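Local atomic coordinates of lipoteichoic acid primase (Listeria monocytogenes, PDB entry 4UOP), a protein that belongs to the sulfatase-like family of metal-dependent enzymes, here as an extracellular catalytic domain with a bound magnesium ion. Residues 400-403 / 407-410; 183-186 / 191-194; 355-360 / 429-434; 49-54 / 326-331; 72-77 / 88-93. All coordinates share one frame; numbering follows the deposited sequence.

Interaction 1: residues 400-403 / 407-410; sequences ATNY and NKEL
Ala400 and Lys408 lie side by side where strands 399-402 and 407-408 run antiparallel, and the backbone N of Lys408 gives a hydrogen bond of 2.9 Å to Ala400 O. The register is set by Thr401 and Asn407, a non-hydrogen-bonded pair with their CA atoms 4.8 Å apart and both side chains on the same face.

On that face water does the joining. With CG anti to the backbone N (chi1 -174°), Asn407 swings its amide in toward strand 399-402; ND2 comes 3.1 Å from Ala400 O, at a poor angle for a bond, and gives its hydrogen bonds to two waters instead. One of these is also bonded to Thr401 OG1; the other accepts from Ala400 N and donates to Lys408 O, 2.6 Å away. Polar Thr and Asn suit a face built this way.

On the other side small and aliphatic groups meet. The small Ala400 lets its CB rest 3.8 Å from Leu410 CD2, and equally near Lys408 CB. The amide of Asn402 joins them, crossing the lysine chain at about a right angle with OD1 3.5 Å from Lys408 CD, while its ND2 is bonded to Thr406 OG1 in the turn.

This hairpin forms one edge, within this chain, of a five-stranded antiparallel sheet. Strand 399-402 pairs on its other side with strand 387-390, whose Tyr387 touches Ala400, Asn402 and Lys408, and helix 412-433 follows directly.

Interaction 2: residues 183-186 / 191-194; sequences DEDV and PSDE
Asp185 grips Ser192 twice, and those two bonds make the tight part of the contact. Ser192 N donates to Asp185 O at 2.9 Å, a somewhat bent bond with an N-H...O angle of 138°. The hydroxyl Ser192 OG donates to Asp185 OD2 at 2.7 Å, meeting that oxygen from above the carboxylate plane, 56° out of it. The side-chain bond depends on CG of Asp185 standing anti to its own N (chi1 -165°), which carries the carboxylate over the serine; the carbonyl answers independently. Beside these bonds the chains come very close: the CA atoms of Val186 and Pro191 are 4.0 Å apart in a non-hydrogen-bonded antiparallel pair whose side chains diverge. Proline fits here, since this pair makes no use of a backbone N-H from Pro191, and its CB lies 3.7 Å from Glu184 O.

The looser side is the acidic one. Asp185 OD2 and Glu194 OE1 stand 4.0 Å apart, and a water between them donates to each, 2.7 Å from Asp185 OD2. By giving one hydrogen to either carboxylate, this water probably eases the repulsion of the like charges. Asp185 OD1 has Lys233 as a long, weak ion-pair partner. At the far end Asp183 turns instead to Arg178, with which it forms a salt bridge.

Ser192 is also the N-cap of helix 193-209, its OG bonded to Val195 N. The contact thus closes the small turn formed by strands 186-187 and 190-191 against the start of that helix, while Tyr256 and Gln260 of helix 246-271 pack against Ser192 and Glu194.

Interaction 3: residues 355-360 / 429-434; sequences DQIMFG and DSYVNN
Ile357 and Tyr431 bring an irregular loop against the last turns of helix 412-433, and even at their nearest the two backbones keep CA atoms 8.8 Å apart, so the contact is made wholly by side chains. No hydrogen bond crosses it.

Tyr431 reaches over that gap with CG anti to its backbone N (chi1 166°), offering one ring face to Ile357. The branched isoleucine uses both arms on it. CG2 stands over the centre in a CH-pi contact, 4.3 Å from the ring centroid and only 4° off the normal, while CD1 comes to 3.5 Å from Tyr431 CE1. The side chains run antiparallel alongside each other, with CB and CG2 over the ring and CD1 out by CE1.

Phe359 adds a second, lighter touch. Its CE1 is 4.1 Å from Tyr431 CD2, and the tyrosine atom lies near the plane of the phenylalanine ring, at its edge. Phe359 also packs on Leu424, Tyr427 and Ser428, earlier in the helix, and both loop residues meet Val37 of helix 34-41. A large aromatic and a branched aliphatic thus suit the buried seam between two helices.

An aromatic from a helix, capped on one face by an aliphatic CH-pi partner from a loop, is a common element of hydrophobic cores: here it joins the loop after helix 341-348 to helix 412-433, with helix 34-41 packed against the same loop, in this sulfatase-like alpha/beta protein.

Interaction 4: residues 49-54 / 326-331; sequences PDYFGA and MENPGE
Tyr51 and Asn328 meet at the surface of the sulfatase-like alpha/beta fold, where two connecting loops pass: one leads from helix 34-41 to strand 59-65, the other enters strand 330-331 of the large mixed sheet.

The polar interaction between them is a single hydrogen bond. Asn328 ND2 donates to Tyr51 OH over 3.0 Å, with an N-H...O angle of 135°, so the bond is bent. Asn328 has CG anti to the backbone N (chi1 -172°), which extends its amide toward the phenol. An amide and a phenol suit each other here, as both can reach beyond their loops without placing a charge at the surface.

The tyrosine sits in a double turn. Two type II beta turns follow one another, Pro49 to Phe52 and Tyr51 to Ala54, and the second is closed by Ala54 N bonded to Tyr51 O at 3.1 Å. Tyr51 takes a positive phi as the third residue of the first turn; Gly53, which readily accepts such angles, has the same place in the second.

Packing around the pair comes from outside the two loops. Met94 of strand 94-100 touches both Tyr51 and Asn328, and Leu348 of helix 341-348 lies against the tyrosine too. A pentaethylene glycol, probably from the crystallisation liquor, is bound near the Asn328 side chain.

The two side chains cross at about a right angle although their flat groups are nearly coplanar: ring and amide planes differ by 17°, Asn328 ND2 sits at the ring edge near its plane, and Tyr51 OH is almost exactly in the amide plane of Asn328.

Interaction 5: residues 72-77 / 88-93; sequences LTNVKI and GLQNET
Gln90 and Asn74 reach each other through quite different torsions. Gln90 has CG anti to its carbonyl carbon (chi1 -72°) and is extended beyond it, so its amide is carried far from the backbone; the shorter Asn74 sits at an unusual chi1 of -145°, away from the staggered positions, on a backbone with positive phi. Asparagine is among the residues that tolerate such a backbone best.

The groups meet in one hydrogen bond, Asn74 ND2 to Gln90 OE1 at 3.0 Å. The bond is bent (134° at the hydrogen), although the acceptor lies near the amide plane of Asn74. The donor stands above the carbonyl plane of Gln90, and the two amide planes are steeply turned against each other. Gln90 OE1 has a stronger partner in Arg70 NH2, so the asparagine is its secondary donor. A pentaethylene glycol, probably from the crystallisation liquor, is bound near the Asn74 side chain.

In the sulfatase-like fold this contact spans the start of a small hairpin, strands 76-77 and 80-81, and the segment following helix 84-89, just ahead of strand 94-100 in the large mixed sheet. Asn74 N is bonded to Thr83 OG1, tying the asparagine to the approach to the same helix, and Phe320 of strand 319-322 packs on Gln90.

Further on the chain turns on one carbonyl. Leu89 O accepts from Thr93 OG1 at 2.7 Å and from Glu92 N at 3.0 Å, the two donors coming from opposite faces of its plane. Threonine suits this place because its hydroxyl can reach back four residues to the carbonyl.

Interaction 3 is the buried one and purely apolar, two rings and a branched chain in contact without a hydrogen bond. Interactions 1, 4 and 5 lie at the surface and rely on amides or hydroxyls, with water joining the strands in interaction 1. Interaction 2 is partly buried and adds acidic groups at a helix start. Interactions 1 and 3 involve consecutive elements, strand 407-408 and helix 412-433, though their centres are 30 Å apart. Interactions 4 and 5 touch directly: Gly330 N lies 2.8 Å from Thr93 O, probably a hydrogen bond, where strand 330-331 joins the sheet. Interaction 2 stands across the chain's centre from interaction 1.

Interaction 1: residues 400-403 / 407-410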
# COMPACT_ATOMS: atom_id res chain seq x y z
N ALA B 400 8.53 -11.80 -19.78
CA ALA B 400 9.37 -12.72 -19.03
C ALA B 400 10.80 -12.41 -19.40
O ALA B 400 11.14 -12.30 -20.60
CB ALA B 400 9.03 -14.15 -19.35
N THR B 401 11.63 -12.25 -18.39
CA THR B 401 13.03 -11.91 -18.58
C THR B 401 13.88 -12.94 -17.87
O THR B 401 13.76 -13.11 -16.66
CB THR B 401 13.32 -10.51 -18.01
OG1 THR B 401 12.45 -9.55 -18.63
CG2 THR B 401 14.76 -10.09 -18.28
N ASN B 402 14.69 -13.65 -18.65
CA ASN B 402 15.67 -14.56 -18.10
C ASN B 402 16.69 -13.80 -17.27
O ASN B 402 16.96 -12.64 -17.52
CB ASN B 402 16.42 -15.30 -19.21
CG ASN B 402 15.53 -16.24 -19.99
OD1 ASN B 402 14.77 -17.01 -19.41
ND2 ASN B 402 15.60 -16.18 -21.31
N TYR B 403 17.29 -14.49 -16.31
CA TYR B 403 18.26 -13.84 -15.43
C TYR B 403 19.59 -13.49 -16.09
O TYR B 403 20.37 -12.73 -15.52
CB TYR B 403 18.48 -14.67 -14.17
CG TYR B 403 17.26 -14.76 -13.28
CD1 TYR B 403 16.28 -13.76 -13.25
CD2 TYR B 403 17.11 -15.83 -12.42
CE1 TYR B 403 15.18 -13.85 -12.42
CE2 TYR B 403 16.01 -15.93 -11.58
CZ TYR B 403 15.06 -14.94 -11.58
OH TYR B 403 13.98 -15.07 -10.73
N ASN B 407 15.20 -12.02 -23.30
CA ASN B 407 13.77 -12.17 -23.26
C ASN B 407 13.40 -13.64 -23.27
O ASN B 407 14.11 -14.46 -23.86
CB ASN B 407 13.11 -11.46 -24.45
CG ASN B 407 11.60 -11.47 -24.37
OD1 ASN B 407 10.93 -12.08 -25.20
ND2 ASN B 407 11.05 -10.80 -23.36
N LYS B 408 12.32 -13.97 -22.59
CA LYS B 408 11.80 -15.33 -22.61
C LYS B 408 10.40 -15.28 -23.17
O LYS B 408 9.57 -14.49 -22.72
CB LYS B 408 11.79 -15.94 -21.21
CG LYS B 408 11.24 -17.36 -21.19
CD LYS B 408 11.41 -18.02 -19.84
CE LYS B 408 10.76 -19.40 -19.81
NZ LYS B 408 11.46 -20.38 -20.67
N GLU B 409 10.15 -16.11 -24.17
CA GLU B 409 8.85 -16.16 -24.81
C GLU B 409 7.78 -16.59 -23.81
O GLU B 409 8.01 -17.45 -22.95
CB GLU B 409 8.88 -17.13 -26.00
CG GLU B 409 7.55 -17.31 -26.73
CD GLU B 409 7.18 -16.13 -27.62
OE1 GLU B 409 7.67 -15.00 -27.40
OE2 GLU B 409 6.38 -16.35 -28.56
N LEU B 410 6.59 -16.00 -23.94
CA LEU B 410 5.50 -16.30 -23.03
C LEU B 410 4.82 -17.62 -23.38
O LEU B 410 3.75 -17.65 -23.98
CB LEU B 410 4.48 -15.15 -23.02
CG LEU B 410 5.05 -13.75 -22.78
CD1 LEU B 410 3.90 -12.76 -22.66
CD2 LEU B 410 5.92 -13.71 -21.53
O HOH W 1 8.57 -12.04 -22.68
O HOH W 2 12.52 -9.29 -21.45

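Interaction 2: residues 183-186 / 191-194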
# COMPACT_ATOMS: atom_id res chain seq x y z
N ASP B 183 17.40 1.48 27.84
CA ASP B 183 17.74 2.57 26.91
C ASP B 183 19.24 2.82 26.83
O ASP B 183 19.67 3.91 26.44
CB ASP B 183 16.98 3.84 27.32
CG ASP B 183 15.50 3.76 26.99
OD1 ASP B 183 15.16 3.64 25.79
OD2 ASP B 183 14.68 3.83 27.94
N GLU B 184 20.03 1.82 27.18
CA GLU B 184 21.48 1.88 26.99
C GLU B 184 21.82 1.65 25.51
O GLU B 184 21.11 0.92 24.81
CB GLU B 184 22.19 0.82 27.85
CG GLU B 184 21.99 -0.63 27.39
CD GLU B 184 22.85 -1.63 28.14
OE1 GLU B 184 23.87 -1.22 28.75
OE2 GLU B 184 22.51 -2.83 28.11
N ASP B 185 22.90 2.30 25.06
CA ASP B 185 23.51 2.06 23.75
C ASP B 185 22.50 2.09 22.61
O ASP B 185 22.40 1.14 21.81
CB ASP B 185 24.29 0.73 23.77
CG ASP B 185 25.25 0.58 22.59
OD1 ASP B 185 25.78 1.59 22.07
OD2 ASP B 185 25.50 -0.57 22.18
N VAL B 186 21.75 3.18 22.55
CA VAL B 186 20.79 3.41 21.48
C VAL B 186 21.54 3.72 20.17
O VAL B 186 22.49 4.51 20.15
CB VAL B 186 19.81 4.55 21.84
CG1 VAL B 186 18.96 4.93 20.64
CG2 VAL B 186 18.94 4.14 23.02
N PRO B 191 17.66 0.45 21.35
CA PRO B 191 18.94 -0.15 21.69
C PRO B 191 19.58 -0.92 20.53
O PRO B 191 18.88 -1.49 19.68
CB PRO B 191 18.60 -1.05 22.88
CG PRO B 191 17.43 -0.37 23.53
CD PRO B 191 16.66 0.28 22.42
N SER B 192 20.90 -0.93 20.53
CA SER B 192 21.69 -1.48 19.45
C SER B 192 21.47 -2.97 19.30
O SER B 192 20.98 -3.63 20.22
CB SER B 192 23.16 -1.21 19.71
OG SER B 192 23.60 -1.91 20.85
N ASP B 193 21.86 -3.50 18.14
CA ASP B 193 21.92 -4.95 17.94
C ASP B 193 22.79 -5.62 19.01
O ASP B 193 22.52 -6.75 19.40
CB ASP B 193 22.46 -5.32 16.56
CG ASP B 193 21.50 -4.97 15.42
OD1 ASP B 193 20.35 -4.53 15.66
OD2 ASP B 193 21.93 -5.15 14.27
N GLU B 194 23.86 -4.96 19.47
CA GLU B 194 24.67 -5.52 20.54
C GLU B 194 23.83 -5.78 21.80
O GLU B 194 23.96 -6.81 22.42
CB GLU B 194 25.87 -4.63 20.91
CG GLU B 194 26.80 -5.26 21.94
CD GLU B 194 28.15 -4.56 22.06
OE1 GLU B 194 28.28 -3.40 21.62
OE2 GLU B 194 29.09 -5.19 22.60
O HOH W 3 27.11 -1.46 20.16

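Interaction 3: residues 355-360 / 429-434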
# COMPACT_ATOMS: atom_id res chain seq x y z
N ASP B 355 -3.03 -30.59 8.45
CA ASP B 355 -4.05 -29.86 7.69
C ASP B 355 -3.78 -28.36 7.67
O ASP B 355 -4.59 -27.59 7.15
CB ASP B 355 -5.45 -30.08 8.28
CG ASP B 355 -5.88 -31.54 8.27
OD1 ASP B 355 -5.46 -32.29 7.37
OD2 ASP B 355 -6.67 -31.92 9.18
N GLN B 356 -2.65 -27.93 8.24
CA GLN B 356 -2.36 -26.51 8.27
C GLN B 356 -2.04 -26.01 6.86
O GLN B 356 -1.19 -26.56 6.16
CB GLN B 356 -1.21 -26.21 9.23
CG GLN B 356 -0.87 -24.72 9.26
CD GLN B 356 -0.18 -24.29 10.53
OE1 GLN B 356 -0.18 -25.00 11.52
NE2 GLN B 356 0.40 -23.10 10.50
N ILE B 357 -2.75 -24.96 6.47
CA ILE B 357 -2.58 -24.38 5.15
C ILE B 357 -1.27 -23.59 5.14
O ILE B 357 -1.01 -22.79 6.05
CB ILE B 357 -3.79 -23.50 4.79
CG1 ILE B 357 -5.00 -24.40 4.50
CG2 ILE B 357 -3.49 -22.63 3.58
CD1 ILE B 357 -6.34 -23.73 4.65
N MET B 358 -0.41 -23.88 4.17
CA MET B 358 0.85 -23.15 3.98
C MET B 358 0.96 -22.81 2.50
O MET B 358 0.83 -23.69 1.64
CB MET B 358 2.06 -23.99 4.43
CG MET B 358 2.14 -24.26 5.94
SD MET B 358 3.68 -25.09 6.42
CE MET B 358 3.58 -26.64 5.51
N PHE B 359 1.18 -21.53 2.19
CA PHE B 359 1.35 -21.11 0.80
C PHE B 359 2.80 -21.23 0.37
O PHE B 359 3.09 -21.22 -0.82
CB PHE B 359 0.82 -19.70 0.61
CG PHE B 359 -0.67 -19.63 0.68
CD1 PHE B 359 -1.31 -19.61 1.91
CD2 PHE B 359 -1.43 -19.69 -0.47
CE1 PHE B 359 -2.70 -19.60 1.99
CE2 PHE B 359 -2.82 -19.68 -0.40
CZ PHE B 359 -3.45 -19.64 0.83
N GLY B 360 3.70 -21.35 1.33
CA GLY B 360 5.10 -21.63 1.03
C GLY B 360 5.34 -23.10 0.78
O GLY B 360 4.44 -23.93 0.99
N ASP B 429 -5.49 -14.30 0.53
CA ASP B 429 -6.26 -13.17 1.06
C ASP B 429 -7.59 -13.66 1.66
O ASP B 429 -7.98 -13.22 2.74
CB ASP B 429 -6.54 -12.12 -0.02
CG ASP B 429 -5.27 -11.40 -0.50
OD1 ASP B 429 -4.20 -11.52 0.15
OD2 ASP B 429 -5.34 -10.73 -1.55
N SER B 430 -8.26 -14.57 0.97
CA SER B 430 -9.55 -15.09 1.46
C SER B 430 -9.38 -15.92 2.73
O SER B 430 -10.14 -15.77 3.70
CB SER B 430 -10.22 -15.93 0.36
OG SER B 430 -11.32 -16.67 0.87
N TYR B 431 -8.38 -16.79 2.73
CA TYR B 431 -8.08 -17.61 3.89
C TYR B 431 -7.79 -16.77 5.13
O TYR B 431 -8.33 -17.02 6.22
CB TYR B 431 -6.90 -18.53 3.56
CG TYR B 431 -6.28 -19.17 4.76
CD1 TYR B 431 -6.93 -20.21 5.43
CD2 TYR B 431 -5.05 -18.74 5.24
CE1 TYR B 431 -6.35 -20.80 6.55
CE2 TYR B 431 -4.48 -19.33 6.35
CZ TYR B 431 -5.13 -20.36 7.00
OH TYR B 431 -4.54 -20.92 8.10
N VAL B 432 -6.94 -15.77 4.98
CA VAL B 432 -6.56 -14.91 6.10
C VAL B 432 -7.77 -14.11 6.58
O VAL B 432 -7.98 -13.95 7.78
CB VAL B 432 -5.43 -13.93 5.72
CG1 VAL B 432 -5.22 -12.89 6.81
CG2 VAL B 432 -4.13 -14.68 5.46
N ASN B 433 -8.57 -13.62 5.64
CA ASN B 433 -9.76 -12.85 5.99
C ASN B 433 -10.81 -13.66 6.76
O ASN B 433 -11.55 -13.11 7.56
CB ASN B 433 -10.38 -12.22 4.75
CG ASN B 433 -11.19 -10.98 5.09
OD1 ASN B 433 -10.68 -10.04 5.70
ND2 ASN B 433 -12.46 -10.98 4.70
N ASN B 434 -10.86 -14.96 6.51
CA ASN B 434 -11.81 -15.86 7.20
C ASN B 434 -11.31 -16.48 8.52
O ASN B 434 -12.01 -17.30 9.10
CB ASN B 434 -12.24 -16.97 6.24
CG ASN B 434 -13.08 -16.45 5.08
OD1 ASN B 434 -13.84 -15.49 5.23
ND2 ASN B 434 -12.95 -17.09 3.92

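Interaction 4: residues 49-54 / 326-331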
# COMPACT_ATOMS: atom_id res chain seq x y z
N PRO B 49 10.24 -36.86 2.06
CA PRO B 49 11.21 -35.77 2.03
C PRO B 49 12.59 -36.09 2.59
O PRO B 49 12.71 -36.78 3.61
CB PRO B 49 10.55 -34.67 2.86
CG PRO B 49 9.56 -35.37 3.71
CD PRO B 49 9.05 -36.49 2.86
N ASP B 50 13.60 -35.55 1.94
CA ASP B 50 14.95 -35.57 2.47
C ASP B 50 15.06 -34.62 3.66
O ASP B 50 14.28 -33.69 3.78
CB ASP B 50 15.94 -35.15 1.39
CG ASP B 50 15.93 -36.10 0.20
OD1 ASP B 50 15.88 -37.32 0.43
OD2 ASP B 50 15.96 -35.61 -0.94
N TYR B 51 16.00 -34.92 4.54
CA TYR B 51 16.30 -34.12 5.75
C TYR B 51 15.17 -34.08 6.77
O TYR B 51 15.21 -33.27 7.69
CB TYR B 51 16.71 -32.69 5.37
CG TYR B 51 17.65 -32.56 4.20
CD1 TYR B 51 19.00 -32.87 4.32
CD2 TYR B 51 17.19 -32.13 2.97
CE1 TYR B 51 19.87 -32.76 3.24
CE2 TYR B 51 18.05 -32.00 1.88
CZ TYR B 51 19.38 -32.32 2.03
OH TYR B 51 20.22 -32.20 0.95
N PHE B 52 14.16 -34.94 6.64
CA PHE B 52 13.04 -34.92 7.56
C PHE B 52 13.52 -35.33 8.95
O PHE B 52 14.07 -36.42 9.14
CB PHE B 52 11.90 -35.84 7.09
CG PHE B 52 10.73 -35.83 8.02
CD1 PHE B 52 9.87 -34.74 8.05
CD2 PHE B 52 10.51 -36.89 8.90
CE1 PHE B 52 8.81 -34.71 8.93
CE2 PHE B 52 9.44 -36.86 9.78
CZ PHE B 52 8.59 -35.77 9.79
N GLY B 53 13.37 -34.43 9.92
CA GLY B 53 13.83 -34.70 11.27
C GLY B 53 15.34 -34.79 11.41
O GLY B 53 15.83 -35.33 12.39
N ALA B 54 16.08 -34.24 10.46
CA ALA B 54 17.54 -34.16 10.59
C ALA B 54 17.93 -33.36 11.83
O ALA B 54 19.01 -33.57 12.41
CB ALA B 54 18.16 -33.53 9.37
N MET B 326 25.04 -31.21 9.87
CA MET B 326 24.82 -31.04 8.44
C MET B 326 26.04 -31.56 7.68
O MET B 326 27.17 -31.20 8.01
CB MET B 326 24.61 -29.56 8.11
CG MET B 326 24.66 -29.23 6.61
SD MET B 326 24.57 -27.46 6.32
CE MET B 326 22.93 -27.12 6.90
N GLU B 327 25.83 -32.41 6.69
CA GLU B 327 26.95 -32.98 5.93
C GLU B 327 27.09 -32.37 4.54
O GLU B 327 28.08 -32.59 3.85
CB GLU B 327 26.84 -34.50 5.85
CG GLU B 327 25.71 -35.02 4.97
CD GLU B 327 25.59 -36.53 5.02
OE1 GLU B 327 25.68 -37.10 6.13
OE2 GLU B 327 25.41 -37.14 3.95
N ASN B 328 26.10 -31.57 4.14
CA ASN B 328 25.93 -31.14 2.77
C ASN B 328 25.84 -29.60 2.65
O ASN B 328 24.90 -29.09 2.08
CB ASN B 328 24.64 -31.79 2.27
CG ASN B 328 24.40 -31.59 0.79
OD1 ASN B 328 25.34 -31.41 0.02
ND2 ASN B 328 23.13 -31.63 0.39
N PRO B 329 26.83 -28.86 3.20
CA PRO B 329 26.75 -27.40 3.12
C PRO B 329 26.96 -26.89 1.71
O PRO B 329 27.62 -27.55 0.91
CB PRO B 329 27.91 -26.94 4.01
CG PRO B 329 28.90 -28.06 3.91
CD PRO B 329 28.07 -29.30 3.87
N GLY B 330 26.42 -25.71 1.42
CA GLY B 330 26.61 -25.09 0.12
C GLY B 330 25.37 -24.41 -0.39
O GLY B 330 24.42 -24.18 0.36
N GLU B 331 25.40 -24.07 -1.68
CA GLU B 331 24.38 -23.23 -2.29
C GLU B 331 23.11 -24.03 -2.59
O GLU B 331 23.16 -25.06 -3.25
CB GLU B 331 24.93 -22.62 -3.58
CG GLU B 331 24.02 -21.60 -4.23
CD GLU B 331 24.62 -20.97 -5.48
OE1 GLU B 331 25.83 -21.15 -5.74
OE2 GLU B 331 23.87 -20.27 -6.20

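Interaction 5: residues 72-77 / 88-93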
# COMPACT_ATOMS: atom_id res chain seq x y z
N LEU B 72 24.36 -6.56 -1.93
CA LEU B 72 25.27 -5.75 -1.11
C LEU B 72 25.79 -6.54 0.10
O LEU B 72 25.94 -6.00 1.19
CB LEU B 72 24.57 -4.46 -0.68
CG LEU B 72 24.16 -3.54 -1.83
CD1 LEU B 72 23.30 -2.40 -1.32
CD2 LEU B 72 25.37 -2.98 -2.57
N THR B 73 26.01 -7.83 -0.08
CA THR B 73 26.71 -8.65 0.88
C THR B 73 27.88 -9.28 0.16
O THR B 73 27.94 -9.28 -1.07
CB THR B 73 25.82 -9.75 1.48
OG1 THR B 73 25.44 -10.67 0.45
CG2 THR B 73 24.59 -9.16 2.15
N ASN B 74 28.84 -9.80 0.93
CA ASN B 74 30.07 -10.36 0.36
C ASN B 74 30.76 -9.35 -0.56
O ASN B 74 31.22 -9.68 -1.66
CB ASN B 74 29.78 -11.70 -0.36
CG ASN B 74 30.93 -12.69 -0.21
OD1 ASN B 74 32.10 -12.29 -0.13
ND2 ASN B 74 30.61 -13.98 -0.15
N VAL B 75 30.82 -8.12 -0.09
CA VAL B 75 31.43 -7.00 -0.78
C VAL B 75 32.68 -6.60 0.01
O VAL B 75 32.70 -6.71 1.23
CB VAL B 75 30.43 -5.81 -0.86
CG1 VAL B 75 31.13 -4.47 -1.01
CG2 VAL B 75 29.44 -6.03 -2.00
N LYS B 76 33.72 -6.17 -0.71
CA LYS B 76 34.92 -5.62 -0.08
C LYS B 76 35.11 -4.18 -0.54
O LYS B 76 35.01 -3.90 -1.73
CB LYS B 76 36.16 -6.43 -0.48
CG LYS B 76 36.31 -7.73 0.27
CD LYS B 76 37.57 -8.46 -0.20
CE LYS B 76 37.77 -9.76 0.56
NZ LYS B 76 38.00 -9.54 2.02
N ILE B 77 35.36 -3.28 0.41
CA ILE B 77 35.65 -1.88 0.11
C ILE B 77 37.13 -1.67 0.44
O ILE B 77 37.50 -1.65 1.61
CB ILE B 77 34.80 -0.92 0.97
CG1 ILE B 77 33.30 -1.18 0.79
CG2 ILE B 77 35.12 0.53 0.63
CD1 ILE B 77 32.77 -0.96 -0.61
N GLY B 88 31.79 -15.95 6.00
CA GLY B 88 32.33 -17.11 6.71
C GLY B 88 31.32 -18.25 6.85
O GLY B 88 31.69 -19.42 6.80
N LEU B 89 30.04 -17.91 7.01
CA LEU B 89 28.99 -18.95 7.12
C LEU B 89 28.78 -19.76 5.86
O LEU B 89 28.25 -20.87 5.93
CB LEU B 89 27.65 -18.32 7.50
CG LEU B 89 27.48 -17.82 8.93
CD1 LEU B 89 26.17 -17.06 9.02
CD2 LEU B 89 27.53 -18.96 9.92
N GLN B 90 29.15 -19.22 4.70
CA GLN B 90 28.97 -19.93 3.43
C GLN B 90 29.61 -21.32 3.40
O GLN B 90 29.06 -22.23 2.79
CB GLN B 90 29.48 -19.10 2.25
CG GLN B 90 28.57 -17.92 1.94
CD GLN B 90 28.96 -17.11 0.71
OE1 GLN B 90 28.50 -15.99 0.54
NE2 GLN B 90 29.78 -17.69 -0.16
N ASN B 91 30.73 -21.48 4.09
CA ASN B 91 31.42 -22.78 4.17
C ASN B 91 30.76 -23.80 5.08
O ASN B 91 31.07 -24.98 4.99
CB ASN B 91 32.87 -22.60 4.65
CG ASN B 91 33.76 -22.00 3.59
OD1 ASN B 91 33.52 -22.17 2.39
ND2 ASN B 91 34.80 -21.29 4.03
N GLU B 92 29.89 -23.35 5.98
CA GLU B 92 29.32 -24.26 6.98
C GLU B 92 27.79 -24.24 7.05
O GLU B 92 27.22 -24.77 8.00
CB GLU B 92 29.91 -23.95 8.36
CG GLU B 92 29.65 -22.55 8.88
CD GLU B 92 30.22 -22.33 10.28
OE1 GLU B 92 29.70 -22.91 11.25
OE2 GLU B 92 31.17 -21.54 10.41
N THR B 93 27.13 -23.67 6.05
CA THR B 93 25.66 -23.64 6.03
C THR B 93 25.13 -24.01 4.66
O THR B 93 25.87 -24.11 3.68
CB THR B 93 25.13 -22.22 6.34
OG1 THR B 93 25.62 -21.31 5.35
CG2 THR B 93 25.56 -21.78 7.69